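Local coordinates for protein LEOA (Escherichia coli, PDB 4AUR) that is a bacterial dynamin-like GTPase of enterotoxigenic strains that probably binds and hydrolyses GTP in a P-loop domain carried on a long bundle of helices, at residues T287-H292 against R416-A421; E330-M335 against L372-S377; Q338-L343 against I506-F511; L410-F415 against S429-K434. One frame throughout, in Å; residues are numbered along the deposited sequence.

Contact 1: residues T287-H292 against R416-A421; sequences TLASRH and RSLGGA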
loop_
_atom_site.group_PDB
_atom_site.type_symbol
_atom_site.label_atom_id
_atom_site.label_comp_id
_atom_site.label_asym_id
_atom_site.label_seq_id
_atom_site.Cartn_x
_atom_site.Cartn_y
_atom_site.Cartn_z
ATOM N N THR A 287 -5.932 -8.069 -3.972
ATOM C CA THR A 287 -4.618 -7.624 -4.345
ATOM C C THR A 287 -4.670 -6.139 -4.553
ATOM O O THR A 287 -3.837 -5.409 -4.031
ATOM C CB THR A 287 -4.169 -8.336 -5.618
ATOM O OG1 THR A 287 -3.850 -9.694 -5.287
ATOM C CG2 THR A 287 -2.940 -7.653 -6.239
ATOM N N LEU A 288 -5.693 -5.705 -5.271
ATOM C CA LEU A 288 -5.992 -4.294 -5.473
ATOM C C LEU A 288 -6.352 -3.599 -4.163
ATOM O O LEU A 288 -5.930 -2.476 -3.906
ATOM C CB LEU A 288 -7.157 -4.151 -6.463
ATOM C CG LEU A 288 -7.404 -2.752 -7.040
ATOM C CD1 LEU A 288 -6.279 -2.356 -7.987
ATOM C CD2 LEU A 288 -8.741 -2.664 -7.770
ATOM N N ALA A 289 -7.145 -4.262 -3.339
ATOM C CA ALA A 289 -7.570 -3.649 -2.108
ATOM C C ALA A 289 -6.412 -3.349 -1.175
ATOM O O ALA A 289 -6.441 -2.307 -0.542
ATOM C CB ALA A 289 -8.631 -4.482 -1.410
ATOM N N SER A 290 -5.409 -4.233 -1.060
ATOM C CA SER A 290 -4.285 -3.937 -0.137
ATOM C C SER A 290 -3.283 -2.942 -0.717
ATOM O O SER A 290 -2.650 -2.238 0.009
ATOM C CB SER A 290 -3.555 -5.194 0.403
ATOM O OG SER A 290 -3.432 -6.235 -0.541
ATOM N N ARG A 291 -3.175 -2.892 -2.029
ATOM C CA ARG A 291 -2.293 -1.979 -2.721
ATOM C C ARG A 291 -2.758 -0.545 -2.541
ATOM O O ARG A 291 -1.933 0.371 -2.589
ATOM C CB ARG A 291 -2.308 -2.356 -4.196
ATOM C CG ARG A 291 -1.470 -1.536 -5.163
ATOM C CD ARG A 291 -1.398 -2.198 -6.565
ATOM N NE ARG A 291 -2.419 -1.722 -7.512
ATOM C CZ ARG A 291 -2.525 -0.461 -7.960
ATOM N NH1 ARG A 291 -1.677 0.492 -7.548
ATOM N NH2 ARG A 291 -3.489 -0.130 -8.823
ATOM N N HIS A 292 -4.062 -0.341 -2.333
ATOM C CA HIS A 292 -4.631 0.986 -2.111
ATOM C C HIS A 292 -4.920 1.277 -0.649
ATOM O O HIS A 292 -5.134 2.433 -0.301
ATOM C CB HIS A 292 -5.945 1.121 -2.842
ATOM C CG HIS A 292 -5.797 1.224 -4.316
ATOM N ND1 HIS A 292 -5.092 2.234 -4.919
ATOM C CD2 HIS A 292 -6.295 0.465 -5.314
ATOM C CE1 HIS A 292 -5.147 2.084 -6.228
ATOM N NE2 HIS A 292 -5.872 1.015 -6.492
ATOM N N ARG A 416 -11.773 3.371 -4.437
ATOM C CA ARG A 416 -13.033 2.687 -4.698
ATOM C C ARG A 416 -12.950 1.191 -4.423
ATOM O O ARG A 416 -13.957 0.587 -4.081
ATOM C CB ARG A 416 -13.539 2.954 -6.110
ATOM C CG ARG A 416 -13.944 4.408 -6.318
ATOM C CD ARG A 416 -14.480 4.646 -7.712
ATOM N NE ARG A 416 -15.632 5.510 -7.601
ATOM C CZ ARG A 416 -16.899 5.109 -7.499
ATOM N NH1 ARG A 416 -17.279 3.829 -7.559
ATOM N NH2 ARG A 416 -17.821 6.036 -7.348
ATOM N N SER A 417 -11.751 0.614 -4.519
ATOM C CA SER A 417 -11.565 -0.809 -4.220
ATOM C C SER A 417 -11.711 -1.111 -2.764
ATOM O O SER A 417 -11.811 -2.264 -2.415
ATOM C CB SER A 417 -10.196 -1.289 -4.643
ATOM O OG SER A 417 -9.301 -0.243 -4.460
ATOM N N LEU A 418 -11.696 -0.083 -1.924
ATOM C CA LEU A 418 -11.819 -0.254 -0.491
ATOM C C LEU A 418 -13.258 -0.357 -0.050
ATOM O O LEU A 418 -13.531 -0.406 1.119
ATOM C CB LEU A 418 -11.118 0.892 0.232
ATOM C CG LEU A 418 -9.659 0.730 0.654
ATOM C CD1 LEU A 418 -8.958 -0.469 0.056
ATOM C CD2 LEU A 418 -8.850 1.964 0.364
ATOM N N GLY A 419 -14.194 -0.349 -0.977
ATOM C CA GLY A 419 -15.591 -0.609 -0.639
ATOM C C GLY A 419 -16.534 0.517 -0.249
ATOM O O GLY A 419 -16.539 1.582 -0.845
ATOM N N GLY A 420 -17.362 0.257 0.759
ATOM C CA GLY A 420 -18.605 1.013 0.961
ATOM C C GLY A 420 -18.478 2.501 1.267
ATOM O O GLY A 420 -19.244 3.342 0.747
ATOM N N ALA A 421 -17.517 2.835 2.111
ATOM C CA ALA A 421 -17.329 4.228 2.509
ATOM C C ALA A 421 -16.760 5.126 1.412
ATOM O O ALA A 421 -16.741 6.324 1.613
ATOM C CB ALA A 421 -16.443 4.308 3.751
#

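Contact 2: residues E330-M335 against L372-S377; sequences EELNLM and LRIKQS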
loop_
_atom_site.group_PDB
_atom_site.type_symbol
_atom_site.label_atom_id
_atom_site.label_comp_id
_atom_site.label_asym_id
_atom_site.label_seq_id
_atom_site.Cartn_x
_atom_site.Cartn_y
_atom_site.Cartn_z
ATOM N N GLU A 330 14.734 42.624 29.414
ATOM C CA GLU A 330 16.027 42.870 29.976
ATOM C C GLU A 330 16.564 44.169 29.393
ATOM O O GLU A 330 17.138 44.990 30.105
ATOM C CB GLU A 330 16.998 41.714 29.675
ATOM C CG GLU A 330 16.823 40.490 30.566
ATOM C CD GLU A 330 17.641 39.288 30.126
ATOM O OE1 GLU A 330 18.824 39.442 29.763
ATOM O OE2 GLU A 330 17.116 38.172 30.154
ATOM N N GLU A 331 16.383 44.356 28.092
ATOM C CA GLU A 331 16.978 45.503 27.400
ATOM C C GLU A 331 16.311 46.797 27.829
ATOM O O GLU A 331 16.988 47.783 28.035
ATOM C CB GLU A 331 16.899 45.321 25.879
ATOM C CG GLU A 331 17.049 46.582 25.044
ATOM C CD GLU A 331 17.098 46.280 23.551
ATOM O OE1 GLU A 331 17.721 45.265 23.175
ATOM O OE2 GLU A 331 16.525 47.047 22.750
ATOM N N LEU A 332 14.992 46.777 27.953
ATOM C CA LEU A 332 14.237 47.949 28.385
ATOM C C LEU A 332 14.496 48.315 29.843
ATOM O O LEU A 332 14.405 49.476 30.200
ATOM C CB LEU A 332 12.739 47.724 28.204
ATOM C CG LEU A 332 12.180 47.592 26.797
ATOM C CD1 LEU A 332 10.710 47.224 26.838
ATOM C CD2 LEU A 332 12.355 48.871 26.022
ATOM N N ASN A 333 14.792 47.326 30.671
ATOM C CA ASN A 333 15.051 47.549 32.075
ATOM C C ASN A 333 16.425 48.217 32.289
ATOM O O ASN A 333 16.562 49.113 33.111
ATOM C CB ASN A 333 14.945 46.240 32.857
ATOM C CG ASN A 333 14.470 46.444 34.291
ATOM O OD1 ASN A 333 13.428 47.077 34.559
ATOM N ND2 ASN A 333 15.220 45.884 35.229
ATOM N N LEU A 334 17.436 47.808 31.535
ATOM C CA LEU A 334 18.701 48.528 31.545
ATOM C C LEU A 334 18.532 49.979 31.103
ATOM O O LEU A 334 19.059 50.899 31.712
ATOM C CB LEU A 334 19.720 47.857 30.635
ATOM C CG LEU A 334 20.435 46.687 31.286
ATOM C CD1 LEU A 334 21.071 45.803 30.221
ATOM C CD2 LEU A 334 21.477 47.183 32.289
HETATM N N MSE A 335 17.790 50.183 30.036
HETATM C CA MSE A 335 17.648 51.498 29.484
HETATM C C MSE A 335 17.126 52.413 30.521
HETATM O O MSE A 335 17.623 53.496 30.667
HETATM C CB MSE A 335 16.707 51.422 28.312
HETATM C CG MSE A 335 17.008 52.538 27.331
HETATM SE SE MSE A 335 15.627 52.389 25.963
HETATM C CE MSE A 335 16.391 50.817 25.044
ATOM N N LEU A 372 11.406 57.247 20.498
ATOM C CA LEU A 372 11.982 56.592 19.351
ATOM C C LEU A 372 12.895 55.484 19.743
ATOM O O LEU A 372 13.025 54.551 18.981
ATOM C CB LEU A 372 12.823 57.550 18.527
ATOM C CG LEU A 372 12.089 58.672 17.857
ATOM C CD1 LEU A 372 13.074 59.343 16.928
ATOM C CD2 LEU A 372 10.868 58.152 17.124
ATOM N N ARG A 373 13.589 55.585 20.870
ATOM C CA ARG A 373 14.509 54.503 21.182
ATOM C C ARG A 373 13.811 53.315 21.833
ATOM O O ARG A 373 14.100 52.189 21.511
ATOM C CB ARG A 373 15.794 54.951 21.885
ATOM C CG ARG A 373 15.665 55.589 23.226
ATOM C CD ARG A 373 17.022 56.144 23.655
ATOM N NE ARG A 373 18.003 55.077 23.803
ATOM C CZ ARG A 373 18.696 54.802 24.903
ATOM N NH1 ARG A 373 18.569 55.518 26.018
ATOM N NH2 ARG A 373 19.554 53.788 24.875
ATOM N N ILE A 374 12.845 53.560 22.690
ATOM C CA ILE A 374 11.958 52.500 23.106
ATOM C C ILE A 374 11.270 51.854 21.896
ATOM O O ILE A 374 11.173 50.630 21.789
ATOM C CB ILE A 374 10.892 53.038 24.060
ATOM C CG1 ILE A 374 11.546 53.461 25.372
ATOM C CG2 ILE A 374 9.770 52.013 24.272
ATOM C CD1 ILE A 374 10.562 54.005 26.397
ATOM N N LYS A 375 10.762 52.675 20.992
ATOM C CA LYS A 375 9.988 52.156 19.874
ATOM C C LYS A 375 10.787 51.203 19.004
ATOM O O LYS A 375 10.279 50.227 18.500
ATOM C CB LYS A 375 9.479 53.295 19.024
ATOM C CG LYS A 375 9.092 52.825 17.659
ATOM C CD LYS A 375 7.944 53.584 17.077
ATOM C CE LYS A 375 7.740 53.100 15.654
ATOM N NZ LYS A 375 6.293 52.856 15.461
ATOM N N GLN A 376 12.045 51.512 18.822
ATOM C CA GLN A 376 12.923 50.772 17.963
ATOM C C GLN A 376 13.269 49.409 18.597
ATOM O O GLN A 376 13.527 48.436 17.902
ATOM C CB GLN A 376 14.148 51.660 17.771
ATOM C CG GLN A 376 15.240 51.153 16.864
ATOM C CD GLN A 376 16.592 51.267 17.553
ATOM O OE1 GLN A 376 17.300 50.261 17.727
ATOM N NE2 GLN A 376 16.936 52.495 18.005
ATOM N N SER A 377 13.257 49.355 19.924
ATOM C CA SER A 377 13.435 48.125 20.684
ATOM C C SER A 377 12.198 47.225 20.662
ATOM O O SER A 377 12.317 46.005 20.655
ATOM C CB SER A 377 13.735 48.471 22.132
ATOM O OG SER A 377 15.113 48.646 22.315
#

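Contact 3: residues Q338-L343 against I506-F511; sequences QLMSQL and IIKEPF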
loop_
_atom_site.group_PDB
_atom_site.type_symbol
_atom_site.label_atom_id
_atom_site.label_comp_id
_atom_site.label_asym_id
_atom_site.label_seq_id
_atom_site.Cartn_x
_atom_site.Cartn_y
_atom_site.Cartn_z
ATOM N N GLN A 338 19.583 52.936 33.472
ATOM C CA GLN A 338 20.664 53.767 32.998
ATOM C C GLN A 338 20.264 55.234 33.060
ATOM O O GLN A 338 20.942 56.025 33.712
ATOM C CB GLN A 338 21.073 53.355 31.582
ATOM C CG GLN A 338 21.935 54.364 30.821
ATOM C CD GLN A 338 23.244 54.713 31.526
ATOM O OE1 GLN A 338 23.565 55.895 31.710
ATOM N NE2 GLN A 338 24.005 53.687 31.926
ATOM N N LEU A 339 19.170 55.587 32.393
ATOM C CA LEU A 339 18.596 56.937 32.463
ATOM C C LEU A 339 18.356 57.421 33.900
ATOM O O LEU A 339 18.598 58.592 34.227
ATOM C CB LEU A 339 17.282 57.014 31.682
ATOM C CG LEU A 339 17.334 57.044 30.153
ATOM C CD1 LEU A 339 15.946 56.897 29.587
ATOM C CD2 LEU A 339 17.946 58.320 29.625
HETATM N N MSE A 340 17.902 56.533 34.774
HETATM C CA MSE A 340 17.643 56.968 36.144
HETATM C C MSE A 340 18.954 57.275 36.874
HETATM O O MSE A 340 19.032 58.228 37.621
HETATM C CB MSE A 340 16.727 55.988 36.912
HETATM C CG MSE A 340 15.255 55.939 36.482
HETATM SE SE MSE A 340 14.374 57.695 36.563
HETATM C CE MSE A 340 13.830 57.659 38.462
ATOM N N SER A 341 20.001 56.499 36.666
ATOM C CA SER A 341 21.257 56.760 37.369
ATOM C C SER A 341 21.995 57.986 36.806
ATOM O O SER A 341 22.883 58.548 37.448
ATOM C CB SER A 341 22.166 55.542 37.291
ATOM O OG SER A 341 22.654 55.432 35.971
ATOM N N GLN A 342 21.637 58.384 35.598
ATOM C CA GLN A 342 22.153 59.595 35.033
ATOM C C GLN A 342 21.461 60.775 35.647
ATOM O O GLN A 342 22.042 61.851 35.760
ATOM C CB GLN A 342 21.911 59.636 33.536
ATOM C CG GLN A 342 22.936 58.893 32.728
ATOM C CD GLN A 342 22.768 59.193 31.265
ATOM O OE1 GLN A 342 22.720 60.355 30.855
ATOM N NE2 GLN A 342 22.664 58.148 30.463
ATOM N N LEU A 343 20.204 60.587 36.012
ATOM C CA LEU A 343 19.405 61.688 36.510
ATOM C C LEU A 343 19.782 62.046 37.912
ATOM O O LEU A 343 19.965 63.216 38.210
ATOM C CB LEU A 343 17.919 61.351 36.485
ATOM C CG LEU A 343 16.977 62.418 37.058
ATOM C CD1 LEU A 343 17.206 63.808 36.474
ATOM C CD2 LEU A 343 15.538 62.012 36.814
ATOM N N ILE A 506 8.213 61.270 33.797
ATOM C CA ILE A 506 8.313 61.225 32.336
ATOM C C ILE A 506 9.104 60.003 31.823
ATOM O O ILE A 506 8.717 59.364 30.860
ATOM C CB ILE A 506 8.947 62.521 31.804
ATOM C CG1 ILE A 506 7.947 63.678 31.999
ATOM C CG2 ILE A 506 9.343 62.361 30.340
ATOM C CD1 ILE A 506 8.453 65.076 31.681
ATOM N N ILE A 507 10.217 59.702 32.473
ATOM C CA ILE A 507 11.079 58.612 32.070
ATOM C C ILE A 507 10.398 57.267 32.269
ATOM O O ILE A 507 10.436 56.413 31.398
ATOM C CB ILE A 507 12.393 58.678 32.854
ATOM C CG1 ILE A 507 13.289 59.733 32.220
ATOM C CG2 ILE A 507 13.101 57.340 32.841
ATOM C CD1 ILE A 507 14.533 60.052 33.005
ATOM N N LYS A 508 9.769 57.094 33.422
ATOM C CA LYS A 508 9.158 55.840 33.780
ATOM C C LYS A 508 7.937 55.538 32.952
ATOM O O LYS A 508 7.747 54.418 32.543
ATOM C CB LYS A 508 8.761 55.847 35.251
ATOM C CG LYS A 508 9.946 55.733 36.183
ATOM C CD LYS A 508 9.548 55.711 37.654
ATOM C CE LYS A 508 10.715 55.160 38.479
ATOM N NZ LYS A 508 10.758 55.634 39.894
ATOM N N GLU A 509 7.096 56.527 32.710
ATOM C CA GLU A 509 5.789 56.258 32.133
ATOM C C GLU A 509 5.848 55.278 30.961
ATOM O O GLU A 509 5.206 54.233 31.008
ATOM C CB GLU A 509 5.082 57.559 31.742
ATOM C CG GLU A 509 3.861 57.412 30.834
ATOM C CD GLU A 509 3.041 58.706 30.717
ATOM O OE1 GLU A 509 3.637 59.826 30.723
ATOM O OE2 GLU A 509 1.790 58.599 30.613
ATOM N N PRO A 510 6.615 55.592 29.910
ATOM C CA PRO A 510 6.553 54.746 28.733
ATOM C C PRO A 510 6.953 53.283 28.942
ATOM O O PRO A 510 6.480 52.395 28.211
ATOM C CB PRO A 510 7.499 55.434 27.752
ATOM C CG PRO A 510 8.245 56.453 28.539
ATOM C CD PRO A 510 7.332 56.840 29.639
ATOM N N PHE A 511 7.802 53.023 29.924
ATOM C CA PHE A 511 8.176 51.661 30.232
ATOM C C PHE A 511 7.046 50.973 30.993
ATOM O O PHE A 511 6.653 49.874 30.653
ATOM C CB PHE A 511 9.459 51.615 31.059
ATOM C CG PHE A 511 10.662 52.212 30.377
ATOM C CD1 PHE A 511 11.434 51.469 29.525
ATOM C CD2 PHE A 511 11.047 53.507 30.642
ATOM C CE1 PHE A 511 12.550 52.009 28.914
ATOM C CE2 PHE A 511 12.168 54.049 30.051
ATOM C CZ PHE A 511 12.918 53.300 29.177
#

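Contact 4: residues L410-F415 against S429-K434; sequences LGEGAF and SPATLK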
loop_
_atom_site.group_PDB
_atom_site.type_symbol
_atom_site.label_atom_id
_atom_site.label_comp_id
_atom_site.label_asym_id
_atom_site.label_seq_id
_atom_site.Cartn_x
_atom_site.Cartn_y
_atom_site.Cartn_z
ATOM N N LEU A 410 -2.659 9.953 -6.414
ATOM C CA LEU A 410 -3.294 8.659 -6.215
ATOM C C LEU A 410 -4.290 8.363 -7.320
ATOM O O LEU A 410 -4.460 7.208 -7.689
ATOM C CB LEU A 410 -3.989 8.597 -4.856
ATOM C CG LEU A 410 -3.037 8.718 -3.659
ATOM C CD1 LEU A 410 -3.791 8.508 -2.354
ATOM C CD2 LEU A 410 -1.861 7.753 -3.748
ATOM N N GLY A 411 -4.942 9.408 -7.841
ATOM C CA GLY A 411 -6.015 9.254 -8.823
ATOM C C GLY A 411 -7.323 9.424 -8.095
ATOM O O GLY A 411 -7.382 9.172 -6.905
ATOM N N GLU A 412 -8.387 9.838 -8.767
ATOM C CA GLU A 412 -9.601 10.170 -8.010
ATOM C C GLU A 412 -10.361 8.921 -7.598
ATOM O O GLU A 412 -11.218 8.998 -6.740
ATOM C CB GLU A 412 -10.524 11.129 -8.770
ATOM C CG GLU A 412 -10.906 12.387 -7.988
ATOM C CD GLU A 412 -11.860 12.133 -6.817
ATOM O OE1 GLU A 412 -13.112 12.175 -6.988
ATOM O OE2 GLU A 412 -11.346 11.941 -5.706
ATOM N N GLY A 413 -10.027 7.779 -8.196
ATOM C CA GLY A 413 -10.673 6.521 -7.880
ATOM C C GLY A 413 -9.825 5.544 -7.094
ATOM O O GLY A 413 -10.108 4.342 -7.048
ATOM N N ALA A 414 -8.790 6.048 -6.443
ATOM C CA ALA A 414 -7.824 5.166 -5.806
ATOM C C ALA A 414 -8.426 4.347 -4.664
ATOM O O ALA A 414 -7.991 3.224 -4.432
ATOM C CB ALA A 414 -6.624 5.961 -5.337
ATOM N N PHE A 415 -9.436 4.882 -3.988
ATOM C CA PHE A 415 -10.060 4.175 -2.866
ATOM C C PHE A 415 -11.387 3.485 -3.180
ATOM O O PHE A 415 -12.090 3.075 -2.268
ATOM C CB PHE A 415 -10.340 5.130 -1.717
ATOM C CG PHE A 415 -9.152 5.899 -1.249
ATOM C CD1 PHE A 415 -7.858 5.368 -1.332
ATOM C CD2 PHE A 415 -9.318 7.161 -0.707
ATOM C CE1 PHE A 415 -6.767 6.098 -0.887
ATOM C CE2 PHE A 415 -8.234 7.874 -0.248
ATOM C CZ PHE A 415 -6.962 7.343 -0.330
ATOM N N SER A 429 -12.966 10.388 -0.734
ATOM C CA SER A 429 -12.072 10.231 -1.877
ATOM C C SER A 429 -10.808 11.069 -1.690
ATOM O O SER A 429 -10.752 11.940 -0.820
ATOM C CB SER A 429 -12.800 10.667 -3.143
ATOM O OG SER A 429 -13.004 12.092 -3.187
ATOM N N PRO A 430 -9.786 10.834 -2.504
ATOM C CA PRO A 430 -8.662 11.725 -2.390
ATOM C C PRO A 430 -9.066 13.176 -2.444
ATOM O O PRO A 430 -8.498 13.996 -1.713
ATOM C CB PRO A 430 -7.816 11.373 -3.587
ATOM C CG PRO A 430 -8.077 9.934 -3.767
ATOM C CD PRO A 430 -9.507 9.714 -3.395
ATOM N N ALA A 431 -10.058 13.495 -3.277
ATOM C CA ALA A 431 -10.444 14.876 -3.431
ATOM C C ALA A 431 -11.239 15.387 -2.244
ATOM O O ALA A 431 -11.212 16.592 -1.994
ATOM C CB ALA A 431 -11.188 15.097 -4.729
ATOM N N THR A 432 -11.940 14.518 -1.502
ATOM C CA THR A 432 -12.677 15.020 -0.339
ATOM C C THR A 432 -11.708 15.366 0.744
ATOM O O THR A 432 -11.941 16.316 1.479
ATOM C CB THR A 432 -13.773 14.090 0.223
ATOM O OG1 THR A 432 -13.208 12.899 0.807
ATOM C CG2 THR A 432 -14.782 13.729 -0.849
ATOM N N LEU A 433 -10.618 14.608 0.830
ATOM C CA LEU A 433 -9.653 14.764 1.884
ATOM C C LEU A 433 -8.748 15.881 1.489
ATOM O O LEU A 433 -8.308 16.640 2.323
ATOM C CB LEU A 433 -8.819 13.500 2.073
ATOM C CG LEU A 433 -9.470 12.182 2.494
ATOM C CD1 LEU A 433 -8.673 10.971 2.012
ATOM C CD2 LEU A 433 -9.626 12.146 3.999
ATOM N N LYS A 434 -8.430 15.972 0.213
ATOM C CA LYS A 434 -7.602 17.070 -0.253
ATOM C C LYS A 434 -8.271 18.397 0.130
ATOM O O LYS A 434 -7.627 19.274 0.651
ATOM C CB LYS A 434 -7.409 16.970 -1.751
ATOM C CG LYS A 434 -6.316 17.853 -2.304
ATOM C CD LYS A 434 -5.780 17.359 -3.643
ATOM C CE LYS A 434 -6.612 17.856 -4.820
ATOM N NZ LYS A 434 -5.847 17.826 -6.110
#

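Contact 1: residues T287-H292 against R416-A421
The CA atoms of Ala-289 and Ser-417 stand 5.3 Å apart, the closest pair of CA atoms between one stretch of helix 275-343 and a brief 3-10 segment that starts at Arg-416. Both are small, consistent with so close a meeting. Ser-417 directs its hydroxymethyl group at the helix, between Leu-288 and His-292, which lie one turn apart. Its CB rests 3.7 Å from Leu-288 CD2, a branch carried there because Leu-288 CG is set opposite its own main-chain nitrogen (chi1 -167°). On the other flank Ser-417 OG lies 3.2 Å from His-292 CD2, meeting the imidazole obliquely and through a carbon; the ring's polar bond is made by ND1, to Glu-295 farther along the same helix. This is a loop laid on a long helix of the dynamin-like helical domain, joined by van der Waals packing with no hydrogen bond between the two segments. Leu-418, the next residue, continues the packing: CD2 lies 3.8 Å from the carbonyl oxygen O of His-292 and CD1 4.3 Å from Ala-289 CB. Leu-556 of helix 547-567 and the loop residue Met-31 also touch Leu-418, while Arg-285 hydrogen-bonds through NE to Ser-417 O.

Contact 2: residues E330-M335 against L372-S377
Met-335, a selenomethionine in the crystal, reaches from helix 275-343 across to Arg-373, Ile-374 and Ser-377 of helix 368-408. The two segments run antiparallel, their axes at 165° and 10.9 Å apart at closest approach, and such a spacing is filled by side chains rather than by backbone. The well-packed part is mostly apolar. Met-335 SE lies 4.3 Å from Ile-374 CG1, and the bend about its last torsion (chi3 -76°) carries CE on to a point 3.7 Å from Ser-377 OG. The CD2 end of Leu-332 touches both Ile-374 and Ser-377, coming to 4.1 Å from Ser-377 CB and 4.4 Å from Ile-374 CG2. Leu-332, Ile-374 and Ser-377 are all buried.

The other flank is more open to solvent, since Arg-373 and Glu-331 are both partly exposed. Here Arg-373, folded back by a bend at chi3 (-63°), passes Met-335 in the opposing direction and lays one face of its guanidinium over the methionine stem: Met-335 CG sits off-centre above that plane, 3.6 Å from Arg-373 NH1. Glu-331 also reaches across on this flank, but its modelled approach to Ser-377 is too close to be trusted. On the buried side the helix pair is covered by helix 489-518, whose Ile-514 packs on Leu-332 and whose Pro-510 and Phe-511 pack on Ile-374.

Contact 3: residues Q338-L343 against I506-F511
An antiparallel helix pair of the dynamin-like helical domain meets here, with Leu-339, Met-340 and Leu-343 near the end of helix 275-343 receiving Ile-507 of helix 489-518. The segment axes approach to 10.8 Å at 172°, so the two segments run nearly antiparallel. Ile-507 makes most of the contact, its two branches going to different partners. CD1 lies 4.3 Å from Leu-339 CB and 4.4 Å from Leu-343 CD2, which are one turn apart. CG2 instead meets the selenium of selenomethionine Met-340, at 3.9 Å from SE. That side chain is bent at both chi2 (-56°) and chi3 (-86°), which brings its end round to Lys-508; the extended lysine crosses it at about a right angle, Met-340 CE being 3.9 Å from Lys-508 NZ. Past this point helix 489-518 is kinked at Pro-510, which has no N-H to give to the preceding turn. Phe-354 and Leu-359 of helix 351-359 also pack on Ile-507. On helix 275-343 itself Gln-342 turns to the same neighbour, bonding Glu-358 through NE2; this nitrogen also donates to Gln-338 OE1 at 2.7 Å, in the carbonyl plane and on a lone pair of the acceptor.

Contact 4: residues L410-F415 against S429-K434
Glu-412 OE2 is gripped by two donors at the start of helix 430-447. Ser-429 OG gives it a hydrogen bond of 3.0 Å on the syn lone pair, the side of the other carboxylate oxygen. Ala-431 N adds one of 3.2 Å, fairly straight at 151°, but this donor stands above the carboxylate plane. A bend at chi2 (-71°) swings the carboxylate over the helix end, where main-chain N-H groups and the helix dipole would be expected to stabilise its negative charge.

Beneath this polar grip, Pro-430 lies between the Gly-411 carbonyl and the Phe-415 ring. Its CG lies 3.3 Å from Gly-411 O and over one face of the ring, and its CD is 3.7 Å from Phe-415 CD2. Leu-433, a turn farther along, comes to the same ring at its edge, with CD1 3.9 Å from Phe-415 CE2. The loop reaches these partners through a type I turn from Gly-411 to Ala-414; Gly-411, with positive phi, is where the chain leaves helical geometry. Leu-296 of helix 275-343 also touches Phe-415.

Ser-429 does more than hold the glutamate. Its OG accepts from Thr-432 N at 3.1 Å, and its own N-H is returned almost straight, at 170°, to Thr-432 OG1 at 3.0 Å from Ser-429 N. These reciprocal bonds make a capping box, with Ser-429 as N-cap, Pro-430 in the first turn and Glu-412 as an acceptor brought in from the preceding loop.

How the contacts relate
The four contacts form two pairs at distant places along the helical domain. Contacts 1 and 4 have centres about 12 Å apart and share the loop between helices 368-408 and 430-447; they touch where the His-292 ring packs on Ala-414. Contacts 2 and 3 lie about 11 Å apart between centres, about two turns apart on helix 275-343, and join through Phe-511, whose CE1 is 3.4 Å from Leu-332 O. Between the pairs the span is long: about 63 Å separates the centres of contacts 1 and 2. Helix 275-343 bridges it, supplying one side of contacts 1, 2 and 3. All four lie in the helical domain, and none includes residues of the probable P-loop.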